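Side-chain contacts in type II secretion system protein F (Vibrio cholerae, PDB 3C1Q), which is probably a component of the type II secretion system inner-membrane complex, required for energy-dependent secretion of toxins and proteases from the periplasm: residues Asp66-Tyr71 and Glu77-Met82; Arg19-Leu24 and Met29-Cys34; Arg36-Gln41 and Thr49-Val54. One frame throughout, in Å; residues are numbered along the deposited sequence.

Contact 1. Residues Asp66-Tyr71 and Glu77-Met82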
ATOM      1  N   ASP B  66     -12.526 -18.044  -6.970  1.00 10.80           N
ATOM      2  CA  ASP B  66     -13.317 -19.107  -6.348  1.00 11.29           C
ATOM      3  C   ASP B  66     -13.080 -19.100  -4.828  1.00 11.83           C
ATOM      4  O   ASP B  66     -14.029 -19.191  -4.033  1.00 11.19           O
ATOM      5  CB  ASP B  66     -12.955 -20.465  -6.975  1.00 11.38           C
ATOM      6  CG  ASP B  66     -13.857 -21.588  -6.530  1.00 12.76           C
ATOM      7  OD1 ASP B  66     -15.064 -21.334  -6.333  1.00 15.20           O
ATOM      8  OD2 ASP B  66     -13.363 -22.732  -6.416  1.00 11.89           O
ATOM      9  N   SER B  67     -11.817 -18.955  -4.440  1.00 11.60           N
ATOM     10  CA  SER B  67     -11.426 -18.907  -3.019  1.00 12.26           C
ATOM     11  C   SER B  67     -12.099 -17.739  -2.274  1.00 12.43           C
ATOM     12  O   SER B  67     -12.612 -17.918  -1.174  1.00 12.19           O
ATOM     13  CB  SER B  67      -9.911 -18.830  -2.882  1.00 12.67           C
ATOM     14  OG  SER B  67      -9.262 -19.954  -3.481  1.00 11.96           O
ATOM     15  N   LEU B  68     -12.138 -16.563  -2.900  1.00 11.99           N
ATOM     16  CA  LEU B  68     -12.750 -15.381  -2.263  1.00 11.83           C
ATOM     17  C   LEU B  68     -14.236 -15.576  -1.991  1.00 11.70           C
ATOM     18  O   LEU B  68     -14.813 -14.863  -1.172  1.00 11.53           O
ATOM     19  CB  LEU B  68     -12.554 -14.139  -3.121  1.00 12.32           C
ATOM     20  CG  LEU B  68     -11.115 -13.698  -3.386  1.00 11.46           C
ATOM     21  CD1 LEU B  68     -11.114 -12.433  -4.256  1.00 11.66           C
ATOM     22  CD2 LEU B  68     -10.331 -13.484  -2.098  1.00 13.23           C
ATOM     23  N   GLY B  69     -14.856 -16.520  -2.701  1.00 11.62           N
ATOM     24  CA  GLY B  69     -16.259 -16.834  -2.523  1.00 12.02           C
ATOM     25  C   GLY B  69     -16.605 -17.423  -1.170  1.00 12.67           C
ATOM     26  O   GLY B  69     -17.774 -17.457  -0.796  1.00 13.23           O
ATOM     27  N   ASP B  70     -15.599 -17.906  -0.444  1.00 13.09           N
ATOM     28  CA  ASP B  70     -15.790 -18.297   0.955  1.00 13.55           C
ATOM     29  C   ASP B  70     -15.982 -17.095   1.913  1.00 13.78           C
ATOM     30  O   ASP B  70     -16.348 -17.286   3.073  1.00 13.75           O
ATOM     31  CB  ASP B  70     -14.637 -19.190   1.417  1.00 14.26           C
ATOM     32  CG  ASP B  70     -14.598 -20.540   0.694  1.00 15.85           C
ATOM     33  OD1 ASP B  70     -15.547 -20.873  -0.039  1.00 14.70           O
ATOM     34  OD2 ASP B  70     -13.596 -21.268   0.849  1.00 17.99           O
ATOM     35  N   TYR B  71     -15.750 -15.871   1.440  1.00 13.75           N
ATOM     36  CA  TYR B  71     -15.931 -14.659   2.254  1.00 14.00           C
ATOM     37  C   TYR B  71     -16.704 -13.599   1.465  1.00 14.66           C
ATOM     38  O   TYR B  71     -16.176 -12.512   1.199  1.00 15.37           O
ATOM     39  CB  TYR B  71     -14.569 -14.091   2.688  1.00 14.51           C
ATOM     40  CG  TYR B  71     -13.691 -15.121   3.324  1.00 13.69           C
ATOM     41  CD1 TYR B  71     -13.707 -15.343   4.690  1.00 15.78           C
ATOM     42  CD2 TYR B  71     -12.864 -15.915   2.534  1.00 16.12           C
ATOM     43  CE1 TYR B  71     -12.920 -16.331   5.254  1.00 16.40           C
ATOM     44  CE2 TYR B  71     -12.072 -16.882   3.081  1.00 16.26           C
ATOM     45  CZ  TYR B  71     -12.110 -17.100   4.437  1.00 16.10           C
ATOM     46  OH  TYR B  71     -11.308 -18.085   4.955  1.00 19.08           O
ATOM     47  N   GLU B  77     -19.965  -9.617  -4.936  1.00 12.78           N
ATOM     48  CA  GLU B  77     -20.103 -10.221  -6.253  1.00 13.64           C
ATOM     49  C   GLU B  77     -19.304  -9.468  -7.318  1.00 13.20           C
ATOM     50  O   GLU B  77     -18.665 -10.090  -8.170  1.00 12.89           O
ATOM     51  CB  GLU B  77     -21.584 -10.271  -6.618  1.00 14.48           C
ATOM     52  CG  GLU B  77     -21.904 -10.801  -7.999  1.00 18.62           C
ATOM     53  CD  GLU B  77     -23.400 -10.910  -8.229  1.00 23.03           C
ATOM     54  OE1 GLU B  77     -24.168 -10.777  -7.240  1.00 27.32           O
ATOM     55  OE2 GLU B  77     -23.812 -11.122  -9.393  1.00 26.56           O
ATOM     56  N   LEU B  78     -19.313  -8.141  -7.262  1.00 12.57           N
ATOM     57  CA  LEU B  78     -18.538  -7.354  -8.225  1.00 12.49           C
ATOM     58  C   LEU B  78     -17.047  -7.618  -8.070  1.00 12.00           C
ATOM     59  O   LEU B  78     -16.346  -7.828  -9.048  1.00 12.29           O
ATOM     60  CB  LEU B  78     -18.805  -5.858  -8.057  1.00 12.80           C
ATOM     61  CG  LEU B  78     -18.038  -4.938  -9.015  1.00 13.86           C
ATOM     62  CD1 LEU B  78     -18.464  -5.177 -10.452  1.00 15.85           C
ATOM     63  CD2 LEU B  78     -18.269  -3.502  -8.627  1.00 14.97           C
ATOM     64  N   PHE B  79     -16.567  -7.609  -6.832  1.00 11.58           N
ATOM     65  CA  PHE B  79     -15.146  -7.812  -6.574  1.00 10.85           C
ATOM     66  C   PHE B  79     -14.731  -9.161  -7.162  1.00 10.42           C
ATOM     67  O   PHE B  79     -13.763  -9.256  -7.913  1.00 11.15           O
ATOM     68  CB  PHE B  79     -14.867  -7.743  -5.065  1.00 10.99           C
ATOM     69  CG  PHE B  79     -13.401  -7.642  -4.712  1.00  9.87           C
ATOM     70  CD1 PHE B  79     -12.890  -6.496  -4.102  1.00 11.25           C
ATOM     71  CD2 PHE B  79     -12.534  -8.707  -4.940  1.00 10.73           C
ATOM     72  CE1 PHE B  79     -11.536  -6.407  -3.759  1.00 11.54           C
ATOM     73  CE2 PHE B  79     -11.174  -8.618  -4.596  1.00 11.05           C
ATOM     74  CZ  PHE B  79     -10.678  -7.469  -4.013  1.00 10.51           C
ATOM     75  N   ARG B  80     -15.486 -10.203  -6.833  1.00 10.46           N
ATOM     76  CA  ARG B  80     -15.117 -11.559  -7.224  1.00 11.11           C
ATOM     77  C   ARG B  80     -15.276 -11.761  -8.719  1.00 11.31           C
ATOM     78  O   ARG B  80     -14.478 -12.474  -9.345  1.00 11.62           O
ATOM     79  CB  ARG B  80     -15.922 -12.586  -6.416  1.00 11.12           C
ATOM     80  CG  ARG B  80     -15.633 -12.481  -4.948  1.00 12.20           C
ATOM     81  CD  ARG B  80     -16.253 -13.561  -4.117  1.00 14.92           C
ATOM     82  NE  ARG B  80     -17.644 -13.266  -3.861  1.00 18.47           N
ATOM     83  CZ  ARG B  80     -18.656 -13.811  -4.506  1.00 17.56           C
ATOM     84  NH1 ARG B  80     -18.449 -14.740  -5.428  1.00 20.07           N
ATOM     85  NH2 ARG B  80     -19.887 -13.445  -4.203  1.00 17.93           N
ATOM     86  N   SER B  81     -16.273 -11.090  -9.300  1.00 11.29           N
ATOM     87  CA  SER B  81     -16.468 -11.117 -10.746  1.00 11.57           C
ATOM     88  C   SER B  81     -15.299 -10.495 -11.491  1.00 10.77           C
ATOM     89  O   SER B  81     -14.855 -11.044 -12.497  1.00 11.81           O
ATOM     90  CB  SER B  81     -17.761 -10.402 -11.123  1.00 11.41           C
ATOM     91  OG  SER B  81     -18.871 -11.216 -10.801  1.00 15.23           O
HETATM   92  N   MSE B  82     -14.804  -9.369 -10.982  1.00 10.51           N
HETATM   93  CA  MSE B  82     -13.659  -8.678 -11.577  1.00 10.37           C
HETATM   94  C   MSE B  82     -12.403  -9.587 -11.539  1.00 10.49           C
HETATM   95  O   MSE B  82     -11.720  -9.759 -12.541  1.00 11.03           O
HETATM   96  CB  MSE B  82     -13.403  -7.320 -10.872  1.00 10.19           C
HETATM   97  CG  MSE B  82     -14.461  -6.183 -11.141  1.00 10.79           C
HETATM   98 SE   MSE B  82     -14.799  -5.937 -13.018  1.00 13.48          SE
HETATM   99  CE  MSE B  82     -12.975  -5.672 -13.659  1.00 17.51           C
TER

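Contact 2. Residues Arg19-Leu24 and Met29-Cys34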
ATOM      1  N   ARG B  19      -4.930  -2.965  -2.082  1.00  6.80           N
ATOM      2  CA  ARG B  19      -3.746  -2.225  -2.546  1.00  7.45           C
ATOM      3  C   ARG B  19      -2.483  -3.056  -2.395  1.00  7.31           C
ATOM      4  O   ARG B  19      -1.693  -3.159  -3.321  1.00  6.63           O
ATOM      5  CB  ARG B  19      -3.604  -0.894  -1.822  1.00  7.86           C
ATOM      6  CG  ARG B  19      -2.332  -0.107  -2.207  1.00  6.96           C
ATOM      7  CD  ARG B  19      -2.282   0.215  -3.664  1.00  5.51           C
ATOM      8  NE  ARG B  19      -3.340   1.165  -4.042  1.00  3.99           N
ATOM      9  CZ  ARG B  19      -3.683   1.414  -5.306  1.00  5.51           C
ATOM     10  NH1 ARG B  19      -3.069   0.774  -6.294  1.00  4.19           N
ATOM     11  NH2 ARG B  19      -4.636   2.292  -5.586  1.00  5.55           N
ATOM     12  N   GLN B  20      -2.315  -3.705  -1.250  1.00  7.88           N
ATOM     13  CA  GLN B  20      -1.136  -4.540  -1.029  1.00  7.42           C
ATOM     14  C   GLN B  20      -1.087  -5.691  -2.030  1.00  7.60           C
ATOM     15  O   GLN B  20      -0.046  -5.940  -2.640  1.00  7.58           O
ATOM     16  CB  GLN B  20      -1.106  -5.081   0.397  1.00  7.37           C
ATOM     17  CG  GLN B  20      -0.960  -4.000   1.463  1.00  7.38           C
ATOM     18  CD  GLN B  20      -0.960  -4.562   2.863  1.00  8.94           C
ATOM     19  OE1 GLN B  20      -1.921  -5.219   3.280  1.00  8.03           O
ATOM     20  NE2 GLN B  20       0.131  -4.321   3.603  1.00  7.39           N
ATOM     21  N   LEU B  21      -2.208  -6.382  -2.222  1.00  7.27           N
ATOM     22  CA  LEU B  21      -2.212  -7.508  -3.165  1.00  8.00           C
ATOM     23  C   LEU B  21      -1.926  -6.997  -4.591  1.00  7.70           C
ATOM     24  O   LEU B  21      -1.149  -7.591  -5.330  1.00  8.42           O
ATOM     25  CB  LEU B  21      -3.528  -8.277  -3.093  1.00  8.33           C
ATOM     26  CG  LEU B  21      -3.632  -9.537  -3.914  1.00 10.15           C
ATOM     27  CD1 LEU B  21      -2.598 -10.599  -3.440  1.00 11.26           C
ATOM     28  CD2 LEU B  21      -5.079 -10.078  -3.848  1.00 10.88           C
ATOM     29  N   ALA B  22      -2.528  -5.874  -4.977  1.00  7.00           N
ATOM     30  CA  ALA B  22      -2.282  -5.310  -6.300  1.00  6.85           C
ATOM     31  C   ALA B  22      -0.811  -4.945  -6.509  1.00  6.88           C
ATOM     32  O   ALA B  22      -0.238  -5.200  -7.566  1.00  6.70           O
ATOM     33  CB  ALA B  22      -3.146  -4.084  -6.526  1.00  6.09           C
ATOM     34  N   THR B  23      -0.206  -4.350  -5.489  1.00  6.98           N
ATOM     35  CA  THR B  23       1.171  -3.899  -5.547  1.00  6.48           C
ATOM     36  C   THR B  23       2.137  -5.059  -5.732  1.00  6.55           C
ATOM     37  O   THR B  23       3.072  -5.010  -6.548  1.00  6.72           O
ATOM     38  CB  THR B  23       1.514  -3.076  -4.275  1.00  6.31           C
ATOM     39  OG1 THR B  23       0.629  -1.939  -4.217  1.00  7.09           O
ATOM     40  CG2 THR B  23       2.936  -2.591  -4.296  1.00  7.56           C
ATOM     41  N   LEU B  24       1.900  -6.112  -4.980  1.00  6.37           N
ATOM     42  CA  LEU B  24       2.741  -7.297  -5.049  1.00  6.72           C
ATOM     43  C   LEU B  24       2.562  -8.042  -6.379  1.00  6.27           C
ATOM     44  O   LEU B  24       3.536  -8.367  -7.038  1.00  7.25           O
ATOM     45  CB  LEU B  24       2.448  -8.198  -3.855  1.00  6.26           C
ATOM     46  CG  LEU B  24       2.817  -7.608  -2.489  1.00  6.94           C
ATOM     47  CD1 LEU B  24       2.194  -8.432  -1.341  1.00  8.90           C
ATOM     48  CD2 LEU B  24       4.318  -7.498  -2.294  1.00 11.35           C
HETATM   49  N   MSE B  29       5.534 -10.971  -8.614  1.00  9.23           N
HETATM   50  CA  MSE B  29       5.611 -12.024  -7.612  1.00  9.28           C
HETATM   51  C   MSE B  29       4.431 -12.998  -7.788  1.00  9.70           C
HETATM   52  O   MSE B  29       3.295 -12.566  -8.007  1.00  9.57           O
HETATM   53  CB  MSE B  29       5.587 -11.393  -6.222  1.00 10.19           C
HETATM   54  CG  MSE B  29       5.564 -12.384  -5.063  1.00 10.82           C
HETATM   55 SE   MSE B  29       5.576 -11.479  -3.334  1.00 14.50          SE
HETATM   56  CE  MSE B  29       6.687  -9.981  -3.982  1.00 11.89           C
ATOM     57  N   PRO B  30       4.700 -14.318  -7.701  1.00  9.35           N
ATOM     58  CA  PRO B  30       3.628 -15.323  -7.783  1.00  8.78           C
ATOM     59  C   PRO B  30       2.505 -15.059  -6.806  1.00  8.28           C
ATOM     60  O   PRO B  30       2.755 -14.647  -5.698  1.00  8.14           O
ATOM     61  CB  PRO B  30       4.360 -16.622  -7.445  1.00  8.90           C
ATOM     62  CG  PRO B  30       5.716 -16.376  -7.941  1.00 10.26           C
ATOM     63  CD  PRO B  30       6.017 -14.971  -7.565  1.00  9.54           C
ATOM     64  N   LEU B  31       1.269 -15.313  -7.222  1.00  8.31           N
ATOM     65  CA  LEU B  31       0.102 -14.981  -6.413  1.00  7.80           C
ATOM     66  C   LEU B  31       0.159 -15.560  -5.000  1.00  7.51           C
ATOM     67  O   LEU B  31      -0.145 -14.855  -4.044  1.00  7.53           O
ATOM     68  CB  LEU B  31      -1.178 -15.434  -7.115  1.00  8.32           C
ATOM     69  CG  LEU B  31      -2.476 -15.114  -6.382  1.00  8.00           C
ATOM     70  CD1 LEU B  31      -2.596 -13.611  -6.137  1.00  8.60           C
ATOM     71  CD2 LEU B  31      -3.690 -15.678  -7.163  1.00  6.60           C
ATOM     72  N   GLU B  32       0.548 -16.830  -4.860  1.00  7.60           N
ATOM     73  CA  GLU B  32       0.588 -17.439  -3.522  1.00  7.97           C
ATOM     74  C   GLU B  32       1.558 -16.692  -2.608  1.00  8.22           C
ATOM     75  O   GLU B  32       1.295 -16.549  -1.403  1.00  8.36           O
ATOM     76  CB  GLU B  32       0.896 -18.941  -3.584  1.00  8.49           C
ATOM     77  CG  GLU B  32       2.289 -19.313  -4.041  1.00 11.06           C
ATOM     78  CD  GLU B  32       3.308 -19.437  -2.903  1.00 14.52           C
ATOM     79  OE1 GLU B  32       3.002 -19.066  -1.735  1.00 16.88           O
ATOM     80  OE2 GLU B  32       4.433 -19.917  -3.183  1.00 17.16           O
ATOM     81  N   GLU B  33       2.670 -16.228  -3.175  1.00  7.68           N
ATOM     82  CA  GLU B  33       3.688 -15.511  -2.396  1.00  7.90           C
ATOM     83  C   GLU B  33       3.138 -14.143  -2.002  1.00  7.59           C
ATOM     84  O   GLU B  33       3.360 -13.654  -0.871  1.00  7.48           O
ATOM     85  CB  GLU B  33       5.000 -15.346  -3.193  1.00  8.45           C
ATOM     86  CG  GLU B  33       5.823 -16.623  -3.449  1.00 10.97           C
ATOM     87  CD  GLU B  33       7.112 -16.404  -4.306  1.00 13.28           C
ATOM     88  OE1 GLU B  33       7.707 -15.282  -4.340  1.00 11.97           O
ATOM     89  OE2 GLU B  33       7.556 -17.387  -4.948  1.00 15.87           O
ATOM     90  N   CYS B  34       2.434 -13.505  -2.934  1.00  7.26           N
ATOM     91  CA  CYS B  34       1.756 -12.239  -2.634  1.00  8.07           C
ATOM     92  C   CYS B  34       0.785 -12.370  -1.467  1.00  8.62           C
ATOM     93  O   CYS B  34       0.773 -11.542  -0.547  1.00  8.77           O
ATOM     94  CB  CYS B  34       0.998 -11.709  -3.847  1.00  7.47           C
ATOM     95  SG  CYS B  34       2.037 -11.343  -5.277  1.00  6.84           S
TER

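Contact 3. Residues Arg36-Gln41 and Thr49-Val54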
ATOM      1  N   ARG B  36       0.718 -14.652   0.898  1.00  9.18           N
ATOM      2  CA  ARG B  36       1.491 -14.874   2.123  1.00 10.05           C
ATOM      3  C   ARG B  36       1.941 -13.551   2.748  1.00  9.75           C
ATOM      4  O   ARG B  36       1.771 -13.337   3.938  1.00 10.34           O
ATOM      5  CB  ARG B  36       2.705 -15.755   1.858  1.00 10.37           C
ATOM      6  CG  ARG B  36       3.489 -16.107   3.134  1.00 13.49           C
ATOM      7  CD  ARG B  36       4.866 -16.627   2.843  1.00 18.77           C
ATOM      8  NE  ARG B  36       4.886 -18.057   2.539  1.00 21.84           N
ATOM      9  CZ  ARG B  36       5.235 -19.029   3.393  1.00 25.46           C
ATOM     10  NH1 ARG B  36       5.575 -18.763   4.656  1.00 28.07           N
ATOM     11  NH2 ARG B  36       5.233 -20.293   2.990  1.00 25.65           N
ATOM     12  N   ALA B  37       2.540 -12.677   1.942  1.00  9.53           N
ATOM     13  CA  ALA B  37       2.998 -11.382   2.406  1.00  9.17           C
ATOM     14  C   ALA B  37       1.866 -10.548   2.996  1.00  9.13           C
ATOM     15  O   ALA B  37       2.018  -9.989   4.090  1.00  8.79           O
ATOM     16  CB  ALA B  37       3.695 -10.615   1.248  1.00  8.93           C
ATOM     17  N   VAL B  38       0.725 -10.462   2.313  1.00  9.27           N
ATOM     18  CA  VAL B  38      -0.376  -9.632   2.828  1.00  9.64           C
ATOM     19  C   VAL B  38      -0.862 -10.195   4.195  1.00  9.65           C
ATOM     20  O   VAL B  38      -1.093  -9.433   5.156  1.00  9.90           O
ATOM     21  CB  VAL B  38      -1.553  -9.472   1.794  1.00  9.49           C
ATOM     22  CG1 VAL B  38      -2.614  -8.520   2.334  1.00  9.54           C
ATOM     23  CG2 VAL B  38      -1.019  -8.966   0.435  1.00  9.59           C
ATOM     24  N   ALA B  39      -0.932 -11.518   4.301  1.00  9.90           N
ATOM     25  CA  ALA B  39      -1.273 -12.187   5.553  1.00 10.09           C
ATOM     26  C   ALA B  39      -0.301 -11.843   6.681  1.00  9.84           C
ATOM     27  O   ALA B  39      -0.720 -11.448   7.768  1.00 10.51           O
ATOM     28  CB  ALA B  39      -1.312 -13.717   5.368  1.00 10.12           C
ATOM     29  N   GLU B  40       0.991 -12.015   6.414  1.00  9.92           N
ATOM     30  CA  GLU B  40       2.048 -11.780   7.405  1.00  9.83           C
ATOM     31  C   GLU B  40       2.052 -10.350   7.904  1.00  9.43           C
ATOM     32  O   GLU B  40       2.477 -10.095   9.025  1.00  9.43           O
ATOM     33  CB  GLU B  40       3.417 -12.019   6.776  1.00 10.33           C
ATOM     34  CG  GLU B  40       3.746 -13.454   6.437  1.00 12.25           C
ATOM     35  CD  GLU B  40       5.008 -13.580   5.580  1.00 14.10           C
ATOM     36  OE1 GLU B  40       5.402 -12.598   4.909  1.00 15.52           O
ATOM     37  OE2 GLU B  40       5.608 -14.678   5.571  1.00 16.39           O
ATOM     38  N   GLN B  41       1.637  -9.428   7.036  1.00  8.36           N
ATOM     39  CA  GLN B  41       1.655  -8.003   7.343  1.00  8.88           C
ATOM     40  C   GLN B  41       0.373  -7.465   7.997  1.00  9.41           C
ATOM     41  O   GLN B  41       0.293  -6.294   8.322  1.00  9.76           O
ATOM     42  CB  GLN B  41       1.987  -7.200   6.078  1.00  8.60           C
ATOM     43  CG  GLN B  41       3.389  -7.492   5.540  1.00  7.74           C
ATOM     44  CD  GLN B  41       3.658  -6.818   4.225  1.00  5.92           C
ATOM     45  OE1 GLN B  41       3.159  -5.719   3.970  1.00  7.26           O
ATOM     46  NE2 GLN B  41       4.439  -7.475   3.366  1.00  6.97           N
ATOM     47  N   THR B  49      -6.193 -14.654   9.154  1.00  8.85           N
ATOM     48  CA  THR B  49      -6.770 -15.987   9.004  1.00  8.25           C
ATOM     49  C   THR B  49      -7.370 -16.200   7.625  1.00  8.64           C
ATOM     50  O   THR B  49      -7.165 -17.243   6.995  1.00  8.62           O
ATOM     51  CB  THR B  49      -7.882 -16.167  10.045  1.00  7.71           C
ATOM     52  OG1 THR B  49      -7.280 -16.138  11.334  1.00  8.46           O
ATOM     53  CG2 THR B  49      -8.605 -17.473   9.849  1.00  7.71           C
HETATM   54  N   MSE B  50      -8.141 -15.216   7.184  1.00  9.10           N
HETATM   55  CA  MSE B  50      -8.805 -15.270   5.889  1.00  9.65           C
HETATM   56  C   MSE B  50      -7.782 -15.369   4.782  1.00 10.21           C
HETATM   57  O   MSE B  50      -7.914 -16.213   3.909  1.00 10.29           O
HETATM   58  CB  MSE B  50      -9.657 -14.019   5.681  1.00 10.56           C
HETATM   59  CG  MSE B  50     -10.256 -13.881   4.301  1.00 11.91           C
HETATM   60 SE   MSE B  50     -11.383 -12.291   4.248  1.00 13.83          SE
HETATM   61  CE  MSE B  50      -9.968 -10.921   4.246  1.00 13.83           C
ATOM     62  N   LEU B  51      -6.751 -14.532   4.836  1.00  9.64           N
ATOM     63  CA  LEU B  51      -5.724 -14.515   3.778  1.00 10.85           C
ATOM     64  C   LEU B  51      -4.880 -15.791   3.743  1.00 10.09           C
ATOM     65  O   LEU B  51      -4.535 -16.289   2.664  1.00 10.16           O
ATOM     66  CB  LEU B  51      -4.856 -13.267   3.898  1.00 11.17           C
ATOM     67  CG  LEU B  51      -5.634 -11.984   3.568  1.00 13.02           C
ATOM     68  CD1 LEU B  51      -4.810 -10.761   3.925  1.00 16.34           C
ATOM     69  CD2 LEU B  51      -6.072 -11.965   2.103  1.00 17.26           C
ATOM     70  N   VAL B  52      -4.588 -16.357   4.907  1.00 10.15           N
ATOM     71  CA  VAL B  52      -3.851 -17.612   4.958  1.00  9.74           C
ATOM     72  C   VAL B  52      -4.706 -18.727   4.340  1.00 10.25           C
ATOM     73  O   VAL B  52      -4.202 -19.561   3.575  1.00 11.03           O
ATOM     74  CB  VAL B  52      -3.426 -17.929   6.415  1.00 10.00           C
ATOM     75  CG1 VAL B  52      -2.900 -19.358   6.566  1.00  9.62           C
ATOM     76  CG2 VAL B  52      -2.350 -16.946   6.863  1.00  8.71           C
ATOM     77  N   ALA B  53      -5.998 -18.725   4.651  1.00 10.30           N
ATOM     78  CA  ALA B  53      -6.923 -19.724   4.135  1.00  9.79           C
ATOM     79  C   ALA B  53      -7.060 -19.608   2.617  1.00  9.54           C
ATOM     80  O   ALA B  53      -7.031 -20.600   1.913  1.00  9.91           O
ATOM     81  CB  ALA B  53      -8.307 -19.589   4.821  1.00  9.60           C
ATOM     82  N   VAL B  54      -7.203 -18.378   2.128  1.00  9.10           N
ATOM     83  CA  VAL B  54      -7.265 -18.124   0.694  1.00  8.75           C
ATOM     84  C   VAL B  54      -5.963 -18.568   0.013  1.00  9.14           C
ATOM     85  O   VAL B  54      -5.993 -19.203  -1.061  1.00  8.58           O
ATOM     86  CB  VAL B  54      -7.578 -16.625   0.417  1.00  8.84           C
ATOM     87  CG1 VAL B  54      -7.429 -16.280  -1.063  1.00  7.70           C
ATOM     88  CG2 VAL B  54      -9.024 -16.303   0.886  1.00  8.75           C
TER

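Contact 1. Residues Asp66-Tyr71 and Glu77-Met82
A chi1 of -61° sets CG of L68 opposite its own carbonyl carbon, and R80 makes the same choice at -62°, so the two side chains, each leaving its backbone toward the other segment, come together close to their roots: L68 CB meets CG and CD of R80, with R80 CD at 3.9 Å. Chi1 and an extended chi2 lay R80 CD over the L68 carbonyl, and the bend at chi3 (-80°) then turns NE and the guanidinium past G69. R80 CD comes to 3.5 Å from L68 O and to 3.6 Å from G69 N. No hydrogen bond crosses between the segments. The guanidinium sits obliquely beside G69, whose CA is 4.1 Å from R80 NE, and that NE donates to the carbonyl of F75 in the connecting loop. This places the contact at a helix-loop-helix step of the all-helical cytoplasmic domain: after helix 64-68 begins, a type I beta turn spans L68 to Y71, closed by the 3.0 Å bond from Y71 N to L68 O, and the chain then returns as helix 77-89. On the inner side, L68 CD1 approaches the F79 ring obliquely, 3.8 Å from F79 CE2. F75 meets F79 ring to ring with inclined planes, and L99 of helix 92-121 touches it as well.

Contact 2. Residues Arg19-Leu24 and Met29-Cys34
L24 and C34 mark the closest backbone approach, CA to CA 5.6 Å, where the last turns of helix 11-26 face the start of helix 31-40, whose N-cap position is taken by P30. The first turn of that second helix is tied by C34 N to P30 O at 3.0 Å. L24 has the largest share of the contact, and three of its carbons have separate partners. Its CB lies 3.5 Å from C34 SG, its CD1 stands 3.5 Å from C34 O, and its CD2 reaches the methyl end of M29, a selenomethionine, with CE at 3.8 Å. M29 can run alongside L24, the two side chains pointing the same way, because its chain is extended through chi1 (176°) and chi2 and bends only at chi3 (-33°). One turn earlier, L21 extends a single methyl across the gap: CD1 is 3.8 Å from C34 CB, and it meets L31 CD1 at 4.0 Å with the leucines inclined to each other. C34 is thus held between L21 and L24, and no hydrogen bond crosses the interface. The two consecutive helices, joined by a short connection, pack through apolar groups. Around them, L21 leans on L96 of helix 92-121, while R19 on the same segment hydrogen-bonds to the calcium ligands E97 and D101 and forms a salt bridge with E104. L24 also packs on A37 and V38 farther along helix 31-40, and on L24 of the second subunit.

Contact 3. Residues Arg36-Gln41 and Thr49-Val54
The backbone bonds from E40 N to R36 O and from V54 N to M50 O, 2.9 Å each, brace the two helical turns that present V38 and A39 on one side and L51 and V52 on the other. Between those side chains the contact is wholly apolar. The short axes approach to 8.4 Å with their N-to-C directions 162° apart, so helices 31-40 and 45-59 make an antiparallel helical hairpin. The backbones come nearest at A39 and L51, CA to CA 5.3 Å, and A39 CB touches L51 CB at 3.9 Å and V52 CG2 at 3.7 Å, bridging two successive residues of the facing helix. L51 folds its CG beside its own backbone N (chi1 -68°), and from there CD1 crosses to V38 CG1 at 3.5 Å. V52 meets the alanine from the solvent side of the interface. E43, a calcium ligand of this protein, lies in the connection between the two helices, its side chain about 11 Å from that of L51. Beyond the hairpin, V38 rests on Q20 and L24 of helix 11-26, Y71 packs against M50, A53 and V54, and Q41 NE2 hydrogen-bonds to T23 O of the second subunit.

In the fold
Contact 3 is the most buried of the set, whereas contacts 1 and 2 are partly buried, and all three follow one another along the chain. Contacts 2 and 3 share helix 31-40, their centres about 11 Å apart, and adjoin where the side chains of Q20 and Q41 come together, Q20 NE2 lying 3.4 Å from Q41 OE1; both also touch the second subunit. Contact 1 touches no other subunit, yet adjoins contact 3, where S67 CB lies 4.0 Å from V54 CG1. The chemistry follows place: contacts 2 and 3 rest on apolar side chains between helices, while contact 1, beside a turn, lets an arginine's aliphatic stem cover backbone atoms as its nitrogen bonds elsewhere.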